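Local coordinates for jasmonate-induced oxygenase 2 (Arabidopsis thaliana, PDB 6LSV), which oxidises the plant defence hormone jasmonate to 12-hydroxyjasmonate, using iron, molecular oxygen and 2-oxoglutarate, at residues A42-L50 and W253-H261. Sequence-based numbering, arbitrary orientation.
Sequences ATNIPIIDL and WITVKPHPH
Thr43 and Val256 form a single parallel beta bridge, an example of how an N-terminal chain can be fastened to the edge of the double-stranded beta-helix (jelly-roll) core of a 2-oxoglutarate dioxygenase. Thr43 uses both its backbone polar groups. Its N donates to Thr255 O at 2.8 Å. In return, Thr43 O accepts a nearly straight bond from Lys257 N, with an N-H...O angle of 171°. The same Thr255 carbonyl takes a weak second bond from Thr43 OG1, whose methyl neighbour CG2 rests against Ile254 CG2. The pairing does not continue directly: at the following step a water accepts from Ile45 N and donates to Lys257 O, bridging the gap where the chains diverge.

The tight part lies on the inner side, where Ile45 crosses Val256 at about a right angle, its CG1 3.7 Å from Val256 CG1. Ile45 also leans on Phe77 and Gln79 of strand 77-81, while Val256 packs on Leu245 and Val247; the Val256 side chain is about 8 Å from the bound 2-oxoglutarate cosubstrate, near the active site but not lining it.

Toward solvent the contact is more exposed and more polar. Its apolar part is Lys257 CB, 3.6 Å from Ala42 CB; beyond it the lysine chain, bent at chi3, runs alongside Asn44, pointing the same way. Lys257 NZ donates to Asn44 OD1 at 2.6 Å, from above the amide plane. The loose end comes farther along, where the backbones have parted and one side-chain contact remains. With CG anti to N (chi1 -172°), His259 presents its ring to Ile47. Pro260 CD lies over one face near the rim, and Ile47 CG2 lies over the opposite face, also toward the rim, in a CH-pi contact 4.2 Å from the ring centroid.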
ATOM      1  N   ALA A  42       2.318  -2.649  20.649  1.00 34.66           N
ATOM      2  CA  ALA A  42       2.963  -2.335  19.378  1.00 42.04           C
ATOM      3  C   ALA A  42       4.472  -2.533  19.467  1.00 43.91           C
ATOM      4  O   ALA A  42       5.136  -1.922  20.304  1.00 49.17           O
ATOM      5  CB  ALA A  42       2.640  -0.914  18.959  1.00 35.41           C
ATOM      6  N   THR A  43       5.014  -3.377  18.593  1.00 32.58           N
ATOM      7  CA  THR A  43       6.422  -3.734  18.644  1.00 32.95           C
ATOM      8  C   THR A  43       7.254  -2.819  17.753  1.00 29.41           C
ATOM      9  O   THR A  43       6.777  -2.299  16.742  1.00 29.66           O
ATOM     10  CB  THR A  43       6.624  -5.188  18.220  1.00 37.62           C
ATOM     11  OG1 THR A  43       6.452  -5.292  16.802  1.00 41.27           O
ATOM     12  CG2 THR A  43       5.614  -6.094  18.919  1.00 29.60           C
ATOM     13  N   ASN A  44       8.515  -2.633  18.141  1.00 38.66           N
ATOM     14  CA  ASN A  44       9.425  -1.760  17.412  1.00 31.79           C
ATOM     15  C   ASN A  44       9.976  -2.452  16.172  1.00 34.39           C
ATOM     16  O   ASN A  44      10.290  -3.646  16.192  1.00 35.42           O
ATOM     17  CB  ASN A  44      10.588  -1.326  18.304  1.00 29.15           C
ATOM     18  CG  ASN A  44      10.134  -0.805  19.644  1.00 32.31           C
ATOM     19  OD1 ASN A  44       9.849   0.382  19.804  1.00 37.50           O
ATOM     20  ND2 ASN A  44      10.075  -1.688  20.624  1.00 33.55           N
ATOM     21  N   ILE A  45      10.107  -1.687  15.098  1.00 31.91           N
ATOM     22  CA  ILE A  45      10.698  -2.146  13.845  1.00 34.84           C
ATOM     23  C   ILE A  45      12.074  -1.503  13.725  1.00 35.62           C
ATOM     24  O   ILE A  45      12.174  -0.268  13.746  1.00 39.51           O
ATOM     25  CB  ILE A  45       9.817  -1.792  12.637  1.00 34.70           C
ATOM     26  CG1 ILE A  45       8.370  -2.235  12.877  1.00 32.59           C
ATOM     27  CG2 ILE A  45      10.379  -2.416  11.366  1.00 29.54           C
ATOM     28  CD1 ILE A  45       8.231  -3.665  13.357  1.00 27.41           C
ATOM     29  N   PRO A  46      13.151  -2.280  13.607  1.00 35.29           N
ATOM     30  CA  PRO A  46      14.488  -1.679  13.527  1.00 32.19           C
ATOM     31  C   PRO A  46      14.600  -0.741  12.334  1.00 32.68           C
ATOM     32  O   PRO A  46      14.147  -1.050  11.230  1.00 33.57           O
ATOM     33  CB  PRO A  46      15.418  -2.891  13.387  1.00 36.10           C
ATOM     34  CG  PRO A  46      14.624  -4.051  13.923  1.00 35.30           C
ATOM     35  CD  PRO A  46      13.197  -3.752  13.573  1.00 31.91           C
ATOM     36  N   ILE A  47      15.207   0.419  12.570  1.00 35.80           N
ATOM     37  CA  ILE A  47      15.237   1.494  11.586  1.00 40.93           C
ATOM     38  C   ILE A  47      16.556   1.470  10.829  1.00 36.79           C
ATOM     39  O   ILE A  47      17.599   1.049  11.342  1.00 35.09           O
ATOM     40  CB  ILE A  47      15.009   2.872  12.241  1.00 45.17           C
ATOM     41  CG1 ILE A  47      16.017   3.107  13.368  1.00 40.20           C
ATOM     42  CG2 ILE A  47      13.578   2.994  12.750  1.00 38.33           C
ATOM     43  CD1 ILE A  47      16.053   4.538  13.854  1.00 33.39           C
ATOM     44  N   ILE A  48      16.501   1.943   9.588  1.00 33.36           N
ATOM     45  CA  ILE A  48      17.658   2.043   8.711  1.00 32.30           C
ATOM     46  C   ILE A  48      17.954   3.519   8.499  1.00 39.56           C
ATOM     47  O   ILE A  48      17.088   4.272   8.032  1.00 35.40           O
ATOM     48  CB  ILE A  48      17.411   1.335   7.369  1.00 33.49           C
ATOM     49  CG1 ILE A  48      16.799  -0.051   7.594  1.00 32.12           C
ATOM     50  CG2 ILE A  48      18.699   1.251   6.570  1.00 35.42           C
ATOM     51  CD1 ILE A  48      17.759  -1.066   8.175  1.00 33.11           C
ATOM     52  N   ASP A  49      19.169   3.937   8.845  1.00 43.22           N
ATOM     53  CA  ASP A  49      19.614   5.304   8.593  1.00 37.66           C
ATOM     54  C   ASP A  49      20.072   5.389   7.142  1.00 38.60           C
ATOM     55  O   ASP A  49      21.082   4.787   6.763  1.00 47.57           O
ATOM     56  CB  ASP A  49      20.724   5.691   9.565  1.00 45.09           C
ATOM     57  CG  ASP A  49      21.034   7.174   9.546  1.00 47.54           C
ATOM     58  OD1 ASP A  49      20.538   7.882   8.643  1.00 41.87           O
ATOM     59  OD2 ASP A  49      21.778   7.633  10.440  1.00 48.56           O
ATOM     60  N   LEU A  50      19.326   6.135   6.328  1.00 37.91           N
ATOM     61  CA  LEU A  50      19.486   6.092   4.881  1.00 37.01           C
ATOM     62  C   LEU A  50      20.557   7.026   4.346  1.00 38.79           C
ATOM     63  O   LEU A  50      21.091   6.769   3.262  1.00 44.92           O
ATOM     64  CB  LEU A  50      18.166   6.429   4.191  1.00 31.12           C
ATOM     65  CG  LEU A  50      17.120   5.324   4.167  1.00 36.94           C
ATOM     66  CD1 LEU A  50      16.243   5.479   2.933  1.00 38.43           C
ATOM     67  CD2 LEU A  50      17.777   3.954   4.209  1.00 34.45           C
ATOM     68  N   TRP A 253       0.187 -12.144  13.864  1.00 31.11           N
ATOM     69  CA  TRP A 253      -0.121 -10.770  13.490  1.00 33.51           C
ATOM     70  C   TRP A 253       0.519  -9.827  14.501  1.00 31.98           C
ATOM     71  O   TRP A 253       0.200  -9.872  15.694  1.00 33.79           O
ATOM     72  CB  TRP A 253      -1.632 -10.559  13.403  1.00 24.76           C
ATOM     73  CG  TRP A 253      -2.211 -11.123  12.136  1.00 29.64           C
ATOM     74  CD1 TRP A 253      -2.959 -12.260  12.005  1.00 26.55           C
ATOM     75  CD2 TRP A 253      -2.064 -10.586  10.815  1.00 29.03           C
ATOM     76  NE1 TRP A 253      -3.297 -12.455  10.686  1.00 27.09           N
ATOM     77  CE2 TRP A 253      -2.758 -11.443   9.935  1.00 27.19           C
ATOM     78  CE3 TRP A 253      -1.416  -9.462  10.291  1.00 28.72           C
ATOM     79  CZ2 TRP A 253      -2.821 -11.210   8.563  1.00 20.29           C
ATOM     80  CZ3 TRP A 253      -1.479  -9.234   8.930  1.00 25.08           C
ATOM     81  CH2 TRP A 253      -2.177 -10.103   8.081  1.00 24.98           C
ATOM     82  N   ILE A 254       1.423  -8.978  14.022  1.00 29.27           N
ATOM     83  CA  ILE A 254       2.257  -8.133  14.867  1.00 31.05           C
ATOM     84  C   ILE A 254       1.919  -6.677  14.584  1.00 29.91           C
ATOM     85  O   ILE A 254       1.975  -6.235  13.431  1.00 30.41           O
ATOM     86  CB  ILE A 254       3.753  -8.406  14.621  1.00 32.01           C
ATOM     87  CG1 ILE A 254       4.058  -9.888  14.838  1.00 36.10           C
ATOM     88  CG2 ILE A 254       4.610  -7.544  15.524  1.00 31.38           C
ATOM     89  CD1 ILE A 254       5.226 -10.396  14.027  1.00 43.49           C
ATOM     90  N   THR A 255       1.577  -5.934  15.634  1.00 27.89           N
ATOM     91  CA  THR A 255       1.233  -4.527  15.491  1.00 28.51           C
ATOM     92  C   THR A 255       2.498  -3.677  15.453  1.00 32.98           C
ATOM     93  O   THR A 255       3.384  -3.828  16.300  1.00 38.86           O
ATOM     94  CB  THR A 255       0.328  -4.078  16.637  1.00 30.26           C
ATOM     95  OG1 THR A 255      -0.769  -4.993  16.766  1.00 23.79           O
ATOM     96  CG2 THR A 255      -0.207  -2.681  16.379  1.00 29.54           C
ATOM     97  N   VAL A 256       2.570  -2.776  14.478  1.00 32.68           N
ATOM     98  CA  VAL A 256       3.770  -1.996  14.196  1.00 26.83           C
ATOM     99  C   VAL A 256       3.662  -0.648  14.896  1.00 25.34           C
ATOM    100  O   VAL A 256       2.711   0.107  14.664  1.00 28.03           O
ATOM    101  CB  VAL A 256       3.963  -1.811  12.683  1.00 29.15           C
ATOM    102  CG1 VAL A 256       4.987  -0.725  12.399  1.00 26.80           C
ATOM    103  CG2 VAL A 256       4.369  -3.126  12.037  1.00 29.51           C
ATOM    104  N   LYS A 257       4.637  -0.341  15.746  1.00 39.55           N
ATOM    105  CA  LYS A 257       4.725   0.989  16.342  1.00 35.30           C
ATOM    106  C   LYS A 257       5.439   1.929  15.380  1.00 29.13           C
ATOM    107  O   LYS A 257       6.618   1.711  15.079  1.00 30.08           O
ATOM    108  CB  LYS A 257       5.465   0.950  17.673  1.00 30.08           C
ATOM    109  CG  LYS A 257       5.802   2.337  18.201  1.00 27.98           C
ATOM    110  CD  LYS A 257       6.343   2.324  19.622  1.00 26.75           C
ATOM    111  CE  LYS A 257       6.824   0.955  20.049  1.00 37.68           C
ATOM    112  NZ  LYS A 257       7.779   1.070  21.190  1.00 42.68           N
ATOM    113  N   PRO A 258       4.781   2.972  14.879  1.00 30.76           N
ATOM    114  CA  PRO A 258       5.438   3.850  13.907  1.00 31.63           C
ATOM    115  C   PRO A 258       6.514   4.697  14.566  1.00 31.54           C
ATOM    116  O   PRO A 258       6.357   5.178  15.690  1.00 34.92           O
ATOM    117  CB  PRO A 258       4.287   4.712  13.380  1.00 24.33           C
ATOM    118  CG  PRO A 258       3.353   4.787  14.537  1.00 28.31           C
ATOM    119  CD  PRO A 258       3.421   3.436  15.206  1.00 27.61           C
ATOM    120  N   HIS A 259       7.622   4.858  13.857  1.00 28.08           N
ATOM    121  CA  HIS A 259       8.716   5.717  14.281  1.00 27.52           C
ATOM    122  C   HIS A 259       8.536   7.105  13.674  1.00 24.92           C
ATOM    123  O   HIS A 259       8.208   7.222  12.490  1.00 24.26           O
ATOM    124  CB  HIS A 259      10.058   5.129  13.853  1.00 26.84           C
ATOM    125  CG  HIS A 259      11.245   5.845  14.418  1.00 21.61           C
ATOM    126  ND1 HIS A 259      11.871   5.446  15.579  1.00 22.59           N
ATOM    127  CD2 HIS A 259      11.924   6.931  13.979  1.00 21.56           C
ATOM    128  CE1 HIS A 259      12.881   6.259  15.834  1.00 26.07           C
ATOM    129  NE2 HIS A 259      12.936   7.169  14.878  1.00 23.87           N
ATOM    130  N   PRO A 260       8.724   8.152  14.477  1.00 28.86           N
ATOM    131  CA  PRO A 260       8.459   9.519  14.007  1.00 26.54           C
ATOM    132  C   PRO A 260       9.189   9.859  12.716  1.00 29.12           C
ATOM    133  O   PRO A 260      10.409   9.715  12.610  1.00 32.31           O
ATOM    134  CB  PRO A 260       8.947  10.394  15.169  1.00 19.99           C
ATOM    135  CG  PRO A 260       9.564   9.462  16.177  1.00 25.94           C
ATOM    136  CD  PRO A 260       8.990   8.111  15.920  1.00 28.81           C
ATOM    137  N   HIS A 261       8.418  10.314  11.724  1.00 22.58           N
ATOM    138  CA  HIS A 261       8.930  10.816  10.446  1.00 21.09           C
ATOM    139  C   HIS A 261       9.793   9.796   9.721  1.00 25.48           C
ATOM    140  O   HIS A 261      10.640  10.157   8.898  1.00 26.96           O
ATOM    141  CB  HIS A 261       9.687  12.127  10.633  1.00 20.68           C
ATOM    142  CG  HIS A 261       8.856  13.199  11.257  1.00 28.83           C
ATOM    143  ND1 HIS A 261       9.036  13.620  12.557  1.00 27.89           N
ATOM    144  CD2 HIS A 261       7.811  13.909  10.772  1.00 27.55           C
ATOM    145  CE1 HIS A 261       8.152  14.559  12.839  1.00 33.91           C
ATOM    146  NE2 HIS A 261       7.396  14.754  11.772  1.00 34.21           N
TER
HETATM  147  O   HOH W   1       9.045   1.085  15.010  1.00 31.76           O